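Local structure of TRAP-type C4-dicarboxylate:H+ symport system substrate-binding component DctP (Shewanella oneidensis, 4MX6) at residues G157-T162 with D184-Q189; N219-T224 with S234-S239. The protein probably captures C4-dicarboxylates such as succinate in the periplasm and delivers them to a TRAP-type transporter. All coordinates share one frame; numbering follows the deposited sequence.

How the contacts relate
Both contacts are largely buried and share the mixed sheet in which strand 160-163 runs between 217-219 and 235-237. Contact 1 reaches from that strand region to helix 184-191; contact 2 ties strand 235-237 to the start of helix 221-226. Backbone pairs join them directly: Q160 with N219 on one edge of the strand, F161 with T237 on the other. Contact 1 lies nearer the chain centre and is mostly polar, with a lysine, a glutamine and a water between the elements. Contact 2 is chiefly apolar across its gap, its partly exposed margin marked by E238, while N219, just before the helix, and N223, in its first turn, bind succinate.

Contact 1 (G157-T162 with D184-Q189); sequences GMKQFT and DVLAAQ
Near the succinate site of this periplasmic binding protein, K159 crosses from the strand region 157-162 to meet L186 and, through one water, Q189 on helix 184-191. The K159 side chain comes to about 7 Å from the bound succinate. The backbones stay well apart, with 11.7 Å between K159 CA and L186 CA, and long side chains have to span the distance. K159 does so with a single kink: CG lies across from the carbonyl carbon and the chain bends at chi3 (-65°), bringing its ammonium tip to tip with L186. There NZ sits 3.3 Å from L186 CD2, a close approach of a charged nitrogen to a methyl. Its polar partners lie elsewhere: a water, whose oxygen accepts a hydrogen bond 2.8 Å from K159 NZ, and E218, whose OE2 forms a salt bridge with it. The same water donates to Q189 OE1, again over 2.8 Å between the two oxygens. Q189 stretches straight out from the helix (chi1 173°, chi2 -177°), and its other amide atom, NE2, bonds to E218 OE1. K159, the water, Q189 and E218 therefore close a ring of interactions, which probably fixes the orientation of the Q189 amide. F161 adds a looser touch: its CE1 is 4.5 Å from Q189 NE2, which lies at the ring edge near the ring plane. Elsewhere F161 stacks on H241 and meets the ring of W311, so its main packing is with other parts of the chain. A buried lysine charge set against E218 and a bridging water is probably kept protonated, and the join between strand and helix rests on this neutralised network more than on apolar packing.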
ATOM      1  N   GLY A 157       0.718  -2.669   6.213  1.00  5.44           N
ATOM      2  CA  GLY A 157       1.783  -3.104   7.094  1.00  6.33           C
ATOM      3  C   GLY A 157       3.149  -2.760   6.559  1.00  5.50           C
ATOM      4  O   GLY A 157       3.274  -2.146   5.515  1.00  5.93           O
ATOM      5  N   MET A 158       4.175  -3.210   7.266  1.00  5.77           N
ATOM      6  CA  MET A 158       5.535  -3.065   6.782  1.00  5.57           C
ATOM      7  C   MET A 158       5.819  -4.145   5.743  1.00  5.50           C
ATOM      8  O   MET A 158       5.284  -5.243   5.811  1.00  6.86           O
ATOM      9  CB  MET A 158       6.531  -3.162   7.932  1.00  6.97           C
ATOM     10  CG  MET A 158       6.272  -2.198   9.083  1.00  9.18           C
ATOM     11  SD  MET A 158       6.207  -0.454   8.668  1.00 10.63           S
ATOM     12  CE  MET A 158       7.931  -0.135   8.295  1.00 11.97           C
ATOM     13  N   LYS A 159       6.662  -3.831   4.773  1.00  5.87           N
ATOM     14  CA  LYS A 159       7.059  -4.775   3.738  1.00  5.66           C
ATOM     15  C   LYS A 159       8.221  -5.662   4.162  1.00  6.10           C
ATOM     16  O   LYS A 159       9.134  -5.216   4.850  1.00  7.00           O
ATOM     17  CB  LYS A 159       7.446  -4.008   2.460  1.00  6.01           C
ATOM     18  CG  LYS A 159       6.302  -3.190   1.861  1.00  6.13           C
ATOM     19  CD  LYS A 159       6.680  -2.468   0.576  1.00  6.63           C
ATOM     20  CE  LYS A 159       7.748  -1.417   0.832  1.00  6.93           C
ATOM     21  NZ  LYS A 159       8.003  -0.577  -0.359  1.00  7.00           N
ATOM     22  N   GLN A 160       8.156  -6.912   3.700  1.00  6.22           N
ATOM     23  CA  GLN A 160       9.208  -7.906   3.818  1.00  6.25           C
ATOM     24  C   GLN A 160       9.687  -8.259   2.419  1.00  6.64           C
ATOM     25  O   GLN A 160       8.903  -8.243   1.469  1.00  8.17           O
ATOM     26  CB  GLN A 160       8.666  -9.181   4.478  1.00  6.84           C
ATOM     27  CG  GLN A 160       7.719  -8.972   5.644  1.00  7.23           C
ATOM     28  CD  GLN A 160       8.251  -8.045   6.721  1.00  7.30           C
ATOM     29  OE1 GLN A 160       9.448  -7.893   6.896  1.00  7.52           O
ATOM     30  NE2 GLN A 160       7.346  -7.430   7.464  1.00  8.18           N
ATOM     31  N   PHE A 161      10.964  -8.612   2.275  1.00  7.32           N
ATOM     32  CA  PHE A 161      11.452  -9.148   1.009  1.00  7.78           C
ATOM     33  C   PHE A 161      11.130 -10.643   0.888  1.00  8.23           C
ATOM     34  O   PHE A 161      11.219 -11.385   1.869  1.00  8.99           O
ATOM     35  CB  PHE A 161      12.979  -9.049   0.910  1.00  8.35           C
ATOM     36  CG  PHE A 161      13.539  -7.653   0.904  1.00  8.71           C
ATOM     37  CD1 PHE A 161      13.195  -6.728  -0.080  1.00  8.99           C
ATOM     38  CD2 PHE A 161      14.479  -7.289   1.848  1.00  9.83           C
ATOM     39  CE1 PHE A 161      13.767  -5.458  -0.088  1.00  9.75           C
ATOM     40  CE2 PHE A 161      15.052  -6.037   1.835  1.00 10.47           C
ATOM     41  CZ  PHE A 161      14.692  -5.121   0.872  1.00 10.17           C
ATOM     42  N   THR A 162      10.819 -11.087  -0.324  1.00  8.86           N
ATOM     43  CA  THR A 162      10.870 -12.512  -0.634  1.00  9.04           C
ATOM     44  C   THR A 162      11.774 -12.722  -1.832  1.00  8.76           C
ATOM     45  O   THR A 162      11.922 -11.835  -2.686  1.00  9.23           O
ATOM     46  CB  THR A 162       9.474 -13.128  -0.913  1.00 10.37           C
ATOM     47  OG1 THR A 162       8.952 -12.644  -2.156  1.00  9.71           O
ATOM     48  CG2 THR A 162       8.502 -12.782   0.192  1.00 11.17           C
ATOM     49  N   ASP A 184       9.007   5.238  -8.922  1.00  8.80           N
ATOM     50  CA  ASP A 184      10.423   5.534  -9.135  1.00  9.62           C
ATOM     51  C   ASP A 184      11.257   5.357  -7.855  1.00  8.76           C
ATOM     52  O   ASP A 184      12.441   5.014  -7.919  1.00  8.85           O
ATOM     53  CB  ASP A 184      10.615   6.973  -9.627  1.00 11.67           C
ATOM     54  CG  ASP A 184      10.115   7.200 -11.040  1.00 15.12           C
ATOM     55  OD1 ASP A 184      10.021   6.232 -11.815  1.00 15.44           O
ATOM     56  OD2 ASP A 184       9.870   8.383 -11.384  1.00 17.73           O
ATOM     57  N   VAL A 185      10.667   5.639  -6.694  1.00  7.78           N
ATOM     58  CA  VAL A 185      11.411   5.483  -5.450  1.00  8.22           C
ATOM     59  C   VAL A 185      11.702   3.994  -5.215  1.00  7.18           C
ATOM     60  O   VAL A 185      12.822   3.634  -4.832  1.00  7.95           O
ATOM     61  CB  VAL A 185      10.652   6.076  -4.236  1.00  8.63           C
ATOM     62  CG1 VAL A 185      11.404   5.777  -2.949  1.00  9.11           C
ATOM     63  CG2 VAL A 185      10.459   7.583  -4.389  1.00  9.85           C
ATOM     64  N   LEU A 186      10.708   3.131  -5.443  1.00  7.10           N
ATOM     65  CA  LEU A 186      10.917   1.705  -5.211  1.00  7.07           C
ATOM     66  C   LEU A 186      11.899   1.119  -6.225  1.00  7.25           C
ATOM     67  O   LEU A 186      12.702   0.253  -5.888  1.00  7.62           O
ATOM     68  CB  LEU A 186       9.585   0.951  -5.185  1.00  6.82           C
ATOM     69  CG  LEU A 186       8.637   1.480  -4.107  1.00  7.69           C
ATOM     70  CD1 LEU A 186       7.339   0.708  -4.153  1.00  8.73           C
ATOM     71  CD2 LEU A 186       9.260   1.405  -2.717  1.00  7.91           C
ATOM     72  N   ALA A 187      11.883   1.613  -7.460  1.00  7.71           N
ATOM     73  CA  ALA A 187      12.893   1.193  -8.428  1.00  8.21           C
ATOM     74  C   ALA A 187      14.281   1.587  -7.912  1.00  8.17           C
ATOM     75  O   ALA A 187      15.225   0.795  -7.964  1.00  9.02           O
ATOM     76  CB  ALA A 187      12.629   1.805  -9.786  1.00  9.05           C
ATOM     77  N   ALA A 188      14.410   2.813  -7.418  1.00  7.95           N
ATOM     78  CA  ALA A 188      15.686   3.299  -6.912  1.00  8.34           C
ATOM     79  C   ALA A 188      16.164   2.490  -5.704  1.00  7.99           C
ATOM     80  O   ALA A 188      17.368   2.246  -5.550  1.00  8.93           O
ATOM     81  CB  ALA A 188      15.588   4.774  -6.565  1.00  9.30           C
ATOM     82  N   GLN A 189      15.235   2.058  -4.854  1.00  7.97           N
ATOM     83  CA  GLN A 189      15.559   1.214  -3.718  1.00  7.84           C
ATOM     84  C   GLN A 189      16.315  -0.027  -4.189  1.00  7.98           C
ATOM     85  O   GLN A 189      17.335  -0.409  -3.625  1.00  8.80           O
ATOM     86  CB  GLN A 189      14.252   0.819  -3.004  1.00  7.85           C
ATOM     87  CG  GLN A 189      14.416  -0.187  -1.899  1.00  7.76           C
ATOM     88  CD  GLN A 189      13.081  -0.564  -1.311  1.00  7.72           C
ATOM     89  OE1 GLN A 189      12.591   0.076  -0.385  1.00  8.79           O
ATOM     90  NE2 GLN A 189      12.459  -1.580  -1.874  1.00  8.43           N
TER
HETATM   91  O   HOH W   1      10.144   1.002   0.514  1.00  7.88           O

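Contact 2 (N219-T224 with S234-S239); sequences NTWSNT and SHITES
W221, in the first turn of helix 221-226, brings its indole up to I236 of strand 235-237 and E238 just beyond. The tight part is the apolar corner. W221 CZ3 comes to 3.7 Å from I236 CG2, the side chains slanting across one another, while T224 CG2 adds a lighter touch at 4.2 Å from I236 CD1. Helix 260-295 closes over this corner, where I292 touches both W221 and I236. Toward the partly exposed side the packing thins to E238. With its CG opposite the backbone N (chi1 -170°) and the chain extended beyond, E238 stands its carboxylate at the indole edge: CD lies in the ring plane, 3.9 Å from W221 CZ2, and the two planes are 87° apart. The charge itself is answered by K289, which salt-bridges E238 OE1. Replacing W221 by an alanine is likely to open a gap beside I236 and to take away the ring edge that E238 CG and CD rest beside. The helix start has bonds of its own. T220 is the N-cap, its OG1 accepting a weak bond from N223 N, and its carbonyl O takes both the backbone N of T224 and T224 OG1, the latter at 2.8 Å from above the carbonyl plane. N219 OD1 likewise accepts two donors: T220 N on a lone pair, and N223 ND2 at 2.9 Å, tilted from the carbonyl plane. This leaves N219 ND2 turned to one succinate oxygen, and N223 ND2 bonds to another. The chemistry thus divides in two: greasy packing seats the helix on the strand, while the bonds to N219 OD1 probably help orient the two asparagines that bind succinate.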
ATOM      1  N   ASN A 219       6.494  -7.242   0.048  1.00  5.28           N
ATOM      2  CA  ASN A 219       5.087  -7.094   0.405  1.00  5.29           C
ATOM      3  C   ASN A 219       4.847  -7.416   1.872  1.00  4.85           C
ATOM      4  O   ASN A 219       5.734  -7.904   2.576  1.00  5.72           O
ATOM      5  CB  ASN A 219       4.164  -7.928  -0.501  1.00  5.82           C
ATOM      6  CG  ASN A 219       3.022  -7.092  -1.019  1.00  5.59           C
ATOM      7  OD1 ASN A 219       2.268  -6.520  -0.225  1.00  6.07           O
ATOM      8  ND2 ASN A 219       2.939  -6.927  -2.328  1.00  6.19           N
ATOM      9  N   THR A 220       3.635  -7.133   2.327  1.00  5.43           N
ATOM     10  CA  THR A 220       3.272  -7.391   3.702  1.00  5.42           C
ATOM     11  C   THR A 220       2.906  -8.855   3.892  1.00  5.46           C
ATOM     12  O   THR A 220       2.613  -9.572   2.925  1.00  5.85           O
ATOM     13  CB  THR A 220       2.069  -6.528   4.121  1.00  6.29           C
ATOM     14  OG1 THR A 220       0.931  -6.977   3.370  1.00  6.08           O
ATOM     15  CG2 THR A 220       2.334  -5.039   3.856  1.00  7.40           C
ATOM     16  N   TRP A 221       2.880  -9.309   5.136  1.00  6.06           N
ATOM     17  CA  TRP A 221       2.449 -10.678   5.420  1.00  6.21           C
ATOM     18  C   TRP A 221       1.061 -10.946   4.838  1.00  5.89           C
ATOM     19  O   TRP A 221       0.812 -12.028   4.322  1.00  6.69           O
ATOM     20  CB  TRP A 221       2.446 -10.999   6.920  1.00  7.30           C
ATOM     21  CG  TRP A 221       3.784 -10.911   7.569  1.00  8.21           C
ATOM     22  CD1 TRP A 221       4.163  -9.994   8.491  1.00  9.38           C
ATOM     23  CD2 TRP A 221       4.919 -11.767   7.367  1.00  8.94           C
ATOM     24  NE1 TRP A 221       5.452 -10.209   8.876  1.00 10.78           N
ATOM     25  CE2 TRP A 221       5.951 -11.283   8.199  1.00  9.88           C
ATOM     26  CE3 TRP A 221       5.170 -12.884   6.569  1.00 10.71           C
ATOM     27  CZ2 TRP A 221       7.204 -11.878   8.262  1.00 11.53           C
ATOM     28  CZ3 TRP A 221       6.420 -13.479   6.649  1.00 12.60           C
ATOM     29  CH2 TRP A 221       7.413 -12.971   7.493  1.00 12.75           C
ATOM     30  N   SER A 222       0.149  -9.982   4.947  1.00  5.98           N
ATOM     31  CA  SER A 222      -1.223 -10.194   4.492  1.00  5.80           C
ATOM     32  C   SER A 222      -1.289 -10.449   2.996  1.00  5.66           C
ATOM     33  O   SER A 222      -1.991 -11.363   2.566  1.00  6.38           O
ATOM     34  CB  SER A 222      -2.101  -8.998   4.842  1.00  6.35           C
ATOM     35  OG  SER A 222      -3.309  -9.013   4.091  1.00  7.80           O
ATOM     36  N   ASN A 223      -0.593  -9.662   2.190  1.00  5.65           N
ATOM     37  CA  ASN A 223      -0.576  -9.921   0.750  1.00  6.30           C
ATOM     38  C   ASN A 223       0.189 -11.208   0.400  1.00  5.94           C
ATOM     39  O   ASN A 223      -0.214 -11.970  -0.487  1.00  6.89           O
ATOM     40  CB  ASN A 223      -0.014  -8.733  -0.024  1.00  6.02           C
ATOM     41  CG  ASN A 223      -1.062  -7.672  -0.301  1.00  5.52           C
ATOM     42  OD1 ASN A 223      -2.275  -7.959  -0.370  1.00  6.21           O
ATOM     43  ND2 ASN A 223      -0.608  -6.451  -0.496  1.00  4.98           N
ATOM     44  N   THR A 224       1.288 -11.454   1.105  1.00  6.00           N
ATOM     45  CA  THR A 224       2.119 -12.619   0.844  1.00  6.82           C
ATOM     46  C   THR A 224       1.303 -13.891   1.073  1.00  6.98           C
ATOM     47  O   THR A 224       1.392 -14.845   0.286  1.00  7.43           O
ATOM     48  CB  THR A 224       3.373 -12.584   1.733  1.00  7.75           C
ATOM     49  OG1 THR A 224       4.130 -11.410   1.447  1.00  9.19           O
ATOM     50  CG2 THR A 224       4.265 -13.789   1.511  1.00  8.76           C
ATOM     51  N   SER A 234      11.237 -19.406  -1.923  1.00 10.31           N
ATOM     52  CA  SER A 234      11.798 -20.269  -0.893  1.00 10.77           C
ATOM     53  C   SER A 234      12.155 -19.553   0.417  1.00 10.25           C
ATOM     54  O   SER A 234      12.266 -20.219   1.453  1.00 11.22           O
ATOM     55  CB  SER A 234      13.024 -21.036  -1.417  1.00 11.46           C
ATOM     56  OG  SER A 234      14.081 -20.148  -1.731  1.00 12.80           O
ATOM     57  N   HIS A 235      12.350 -18.231   0.380  1.00  9.64           N
ATOM     58  CA  HIS A 235      12.834 -17.490   1.546  1.00  9.98           C
ATOM     59  C   HIS A 235      12.155 -16.149   1.702  1.00  9.20           C
ATOM     60  O   HIS A 235      12.041 -15.391   0.742  1.00  9.33           O
ATOM     61  CB  HIS A 235      14.328 -17.249   1.411  1.00 10.40           C
ATOM     62  CG  HIS A 235      15.140 -18.478   1.602  1.00 11.47           C
ATOM     63  ND1 HIS A 235      15.415 -19.370   0.586  1.00 12.09           N
ATOM     64  CD2 HIS A 235      15.714 -18.984   2.717  1.00 12.18           C
ATOM     65  CE1 HIS A 235      16.130 -20.368   1.069  1.00 12.66           C
ATOM     66  NE2 HIS A 235      16.321 -20.158   2.360  1.00 13.37           N
ATOM     67  N   ILE A 236      11.719 -15.855   2.922  1.00  8.94           N
ATOM     68  CA  ILE A 236      11.122 -14.559   3.250  1.00  9.27           C
ATOM     69  C   ILE A 236      12.003 -13.916   4.297  1.00  9.23           C
ATOM     70  O   ILE A 236      12.242 -14.497   5.352  1.00 10.21           O
ATOM     71  CB  ILE A 236       9.693 -14.715   3.816  1.00 10.66           C
ATOM     72  CG1 ILE A 236       8.828 -15.499   2.842  1.00 12.56           C
ATOM     73  CG2 ILE A 236       9.083 -13.344   4.150  1.00 10.26           C
ATOM     74  CD1 ILE A 236       7.454 -15.849   3.380  1.00 13.97           C
ATOM     75  N   THR A 237      12.501 -12.727   4.002  1.00  8.67           N
ATOM     76  CA  THR A 237      13.381 -12.017   4.904  1.00  8.71           C
ATOM     77  C   THR A 237      12.575 -10.914   5.599  1.00  8.37           C
ATOM     78  O   THR A 237      11.976 -10.054   4.944  1.00  8.58           O
ATOM     79  CB  THR A 237      14.582 -11.455   4.132  1.00 10.01           C
ATOM     80  OG1 THR A 237      15.327 -12.535   3.545  1.00 10.41           O
ATOM     81  CG2 THR A 237      15.508 -10.697   5.053  1.00 10.60           C
ATOM     82  N   GLU A 238      12.508 -10.998   6.923  1.00  8.86           N
ATOM     83  CA  GLU A 238      11.727 -10.063   7.731  1.00  9.62           C
ATOM     84  C   GLU A 238      12.513  -8.771   7.931  1.00  9.08           C
ATOM     85  O   GLU A 238      13.124  -8.533   8.965  1.00 10.38           O
ATOM     86  CB  GLU A 238      11.335 -10.705   9.061  1.00 11.22           C
ATOM     87  CG  GLU A 238      10.327  -9.891   9.871  1.00 13.96           C
ATOM     88  CD  GLU A 238       9.672 -10.709  10.985  1.00 17.76           C
ATOM     89  OE1 GLU A 238      10.078 -11.860  11.207  1.00 19.64           O
ATOM     90  OE2 GLU A 238       8.739 -10.211  11.640  1.00 20.07           O
ATOM     91  N   SER A 239      12.463  -7.947   6.898  1.00  7.83           N
ATOM     92  CA  SER A 239      13.247  -6.742   6.775  1.00  7.51           C
ATOM     93  C   SER A 239      12.513  -5.490   7.267  1.00  7.57           C
ATOM     94  O   SER A 239      13.155  -4.516   7.636  1.00  7.86           O
ATOM     95  CB  SER A 239      13.615  -6.585   5.307  1.00  8.04           C
ATOM     96  OG  SER A 239      12.476  -6.804   4.495  1.00  7.79           O
TER